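Local coordinates for conserved hypothetical protein (Pyrococcus furiosus, PDB 1Y81) that is of unknown function but has a CoA-binding domain of the Rossmann type and binds coenzyme A, at residues A[17-22]-A[72-77]. Residues are numbered along the deposited sequence; the frame is centred on the assembly and turned at random.
Sequences IALVGA and VIVFVV. With COA (coenzyme A), chain C.
V72 opens the pairing beside I17: its O accepts the N-H of A18, and its CG1, wedged between backbone N and carbonyl carbon (chi1 62°), lies alongside I17 CG1 at 3.6 Å. On the other face, I73 presses its CG2 tightly against V20 CG2 at 3.5 Å. V74 illustrates the rule of parallel pairing, in which alternate residues of one strand make the bonds while side chains alternate between faces. Its N gives a nearly straight 2.8 Å bond to A18 O and its O takes the N-H of V20; CG1 meets L19 CD1 and CG2 meets I17 CG2, whereas I73 and F75 share the face of A18 and V20. Strand 72-75 is the middle one of a five-stranded parallel Rossmann-type sheet, between 16-20 and 96-99, with the ligand, as in that fold, at the C-terminal ends. F75 sets one ring face under V20 CB, 4.3 Å from the plane, and stacks with F99. The last rung runs from V76 N to V20 O at 2.9 Å. A type II turn from L19 to A22, with G21 third (phi 98°), leads the first strand out of the sheet. V77 CG1 and G21 CA each lie 3.3 Å from coenzyme A O4B.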
# COMPACT_ATOMS: atom_id res chain seq x y z
N ILE A 17 3.75 7.68 2.26
CA ILE A 17 2.93 6.48 2.20
C ILE A 17 2.86 5.96 0.77
O ILE A 17 2.49 6.71 -0.14
CB ILE A 17 1.47 6.80 2.68
CG1 ILE A 17 1.47 7.30 4.15
CG2 ILE A 17 0.52 5.59 2.43
CD1 ILE A 17 0.12 7.78 4.66
N ALA A 18 3.23 4.70 0.56
CA ALA A 18 2.98 4.04 -0.75
C ALA A 18 1.61 3.35 -0.74
O ALA A 18 1.21 2.79 0.28
CB ALA A 18 4.05 3.06 -1.09
N LEU A 19 0.92 3.39 -1.87
CA LEU A 19 -0.45 2.85 -1.94
C LEU A 19 -0.57 1.79 -3.03
O LEU A 19 -0.72 2.12 -4.23
CB LEU A 19 -1.47 3.99 -2.15
CG LEU A 19 -2.94 3.56 -2.21
CD1 LEU A 19 -3.38 2.81 -0.90
CD2 LEU A 19 -3.86 4.76 -2.52
N VAL A 20 -0.51 0.52 -2.61
CA VAL A 20 -0.56 -0.62 -3.52
C VAL A 20 -2.04 -0.86 -3.87
O VAL A 20 -2.84 -1.13 -2.99
CB VAL A 20 0.07 -1.90 -2.91
CG1 VAL A 20 -0.20 -3.14 -3.80
CG2 VAL A 20 1.60 -1.71 -2.67
N GLY A 21 -2.37 -0.74 -5.17
CA GLY A 21 -3.76 -0.78 -5.61
C GLY A 21 -4.38 0.58 -5.83
O GLY A 21 -5.58 0.68 -6.09
N ALA A 22 -3.56 1.65 -5.75
CA ALA A 22 -4.01 2.99 -6.13
C ALA A 22 -4.62 2.90 -7.52
O ALA A 22 -4.13 2.15 -8.33
CB ALA A 22 -2.85 3.98 -6.15
N VAL A 72 5.34 3.65 5.25
CA VAL A 72 4.37 2.58 5.34
C VAL A 72 3.93 2.22 3.92
O VAL A 72 3.88 3.09 3.06
CB VAL A 72 3.14 2.97 6.23
CG1 VAL A 72 2.37 4.15 5.65
CG2 VAL A 72 2.20 1.79 6.47
N ILE A 73 3.64 0.95 3.68
CA ILE A 73 2.98 0.56 2.43
C ILE A 73 1.56 0.13 2.76
O ILE A 73 1.37 -0.81 3.56
CB ILE A 73 3.75 -0.55 1.69
CG1 ILE A 73 5.17 -0.06 1.34
CG2 ILE A 73 3.02 -0.94 0.40
CD1 ILE A 73 6.04 -1.11 0.73
N VAL A 74 0.58 0.84 2.19
CA VAL A 74 -0.85 0.54 2.38
C VAL A 74 -1.36 -0.35 1.22
O VAL A 74 -1.16 -0.03 0.04
CB VAL A 74 -1.71 1.87 2.55
CG1 VAL A 74 -3.24 1.57 2.60
CG2 VAL A 74 -1.28 2.67 3.81
N PHE A 75 -2.01 -1.47 1.55
CA PHE A 75 -2.49 -2.43 0.55
C PHE A 75 -4.00 -2.36 0.39
O PHE A 75 -4.75 -2.51 1.38
CB PHE A 75 -2.14 -3.87 0.95
CG PHE A 75 -0.67 -4.20 0.89
CD1 PHE A 75 -0.20 -5.10 -0.06
CD2 PHE A 75 0.23 -3.61 1.79
CE1 PHE A 75 1.17 -5.41 -0.12
CE2 PHE A 75 1.60 -3.90 1.72
CZ PHE A 75 2.06 -4.81 0.78
N VAL A 76 -4.46 -2.12 -0.83
CA VAL A 76 -5.88 -2.19 -1.15
C VAL A 76 -6.12 -3.09 -2.41
O VAL A 76 -6.86 -2.74 -3.35
CB VAL A 76 -6.50 -0.77 -1.22
CG1 VAL A 76 -6.00 -0.02 -2.45
CG2 VAL A 76 -8.04 -0.81 -1.18
N VAL A 77 -5.47 -4.27 -2.40
CA VAL A 77 -5.59 -5.27 -3.46
C VAL A 77 -6.08 -6.60 -2.83
O VAL A 77 -5.93 -6.78 -1.62
CB VAL A 77 -4.22 -5.52 -4.19
CG1 VAL A 77 -3.78 -4.28 -4.91
CG2 VAL A 77 -3.10 -5.96 -3.19
N1A COA C . 0.20 -4.09 -7.76
C2A COA C . -0.51 -2.92 -7.64
N3A COA C . -1.85 -2.90 -7.93
C4A COA C . -2.47 -4.03 -8.38
C5A COA C . -1.77 -5.23 -8.52
C6A COA C . -0.42 -5.26 -8.21
N6A COA C . 0.27 -6.38 -8.34
N7A COA C . -2.64 -6.17 -8.96
C8A COA C . -3.86 -5.59 -9.09
N9A COA C . -3.76 -4.27 -8.74
C1B COA C . -4.81 -3.23 -8.76
C2B COA C . -6.01 -3.61 -9.64
O2B COA C . -5.71 -3.62 -11.05
C3B COA C . -6.98 -2.53 -9.15
O3B COA C . -6.78 -1.27 -9.78
P3B COA C . -7.55 -0.90 -11.17
O7A COA C . -6.58 -0.29 -12.14
O8A COA C . -8.62 0.06 -10.80
O9A COA C . -8.03 -2.17 -11.80
C4B COA C . -6.64 -2.33 -7.67
O4B COA C . -5.34 -2.91 -7.49
C5B COA C . -7.66 -2.99 -6.72
O5B COA C . -7.75 -4.35 -7.05
P1A COA C . -9.17 -5.04 -7.39
O1A COA C . -8.94 -6.44 -7.91
O2A COA C . -9.97 -4.14 -8.30
O3A COA C . -9.79 -5.12 -5.91
P2A COA C . -11.08 -4.31 -5.39
O4A COA C . -12.31 -4.81 -6.11
O5A COA C . -10.97 -2.83 -5.45
O6A COA C . -11.14 -4.73 -3.85
CBP COA C . -10.24 -5.24 -1.68
CCP COA C . -10.11 -4.37 -2.96
CDP COA C . -9.09 -4.84 -0.75
CEP COA C . -10.07 -6.71 -2.04
CAP COA C . -11.62 -5.04 -1.03
OAP COA C . -11.78 -5.92 0.08
C9P COA C . -11.68 -3.61 -0.57
O9P COA C . -12.23 -2.66 -1.44
N8P COA C . -11.13 -3.34 0.62
C7P COA C . -10.99 -2.01 1.20
C6P COA C . -12.22 -1.47 1.83
C5P COA C . -11.88 -0.15 2.45
O5P COA C . -10.81 0.46 2.21
N4P COA C . -12.84 0.26 3.24
C3P COA C . -12.87 1.47 3.99
C2P COA C . -13.13 1.15 5.47
S1P COA C . -11.75 0.19 6.18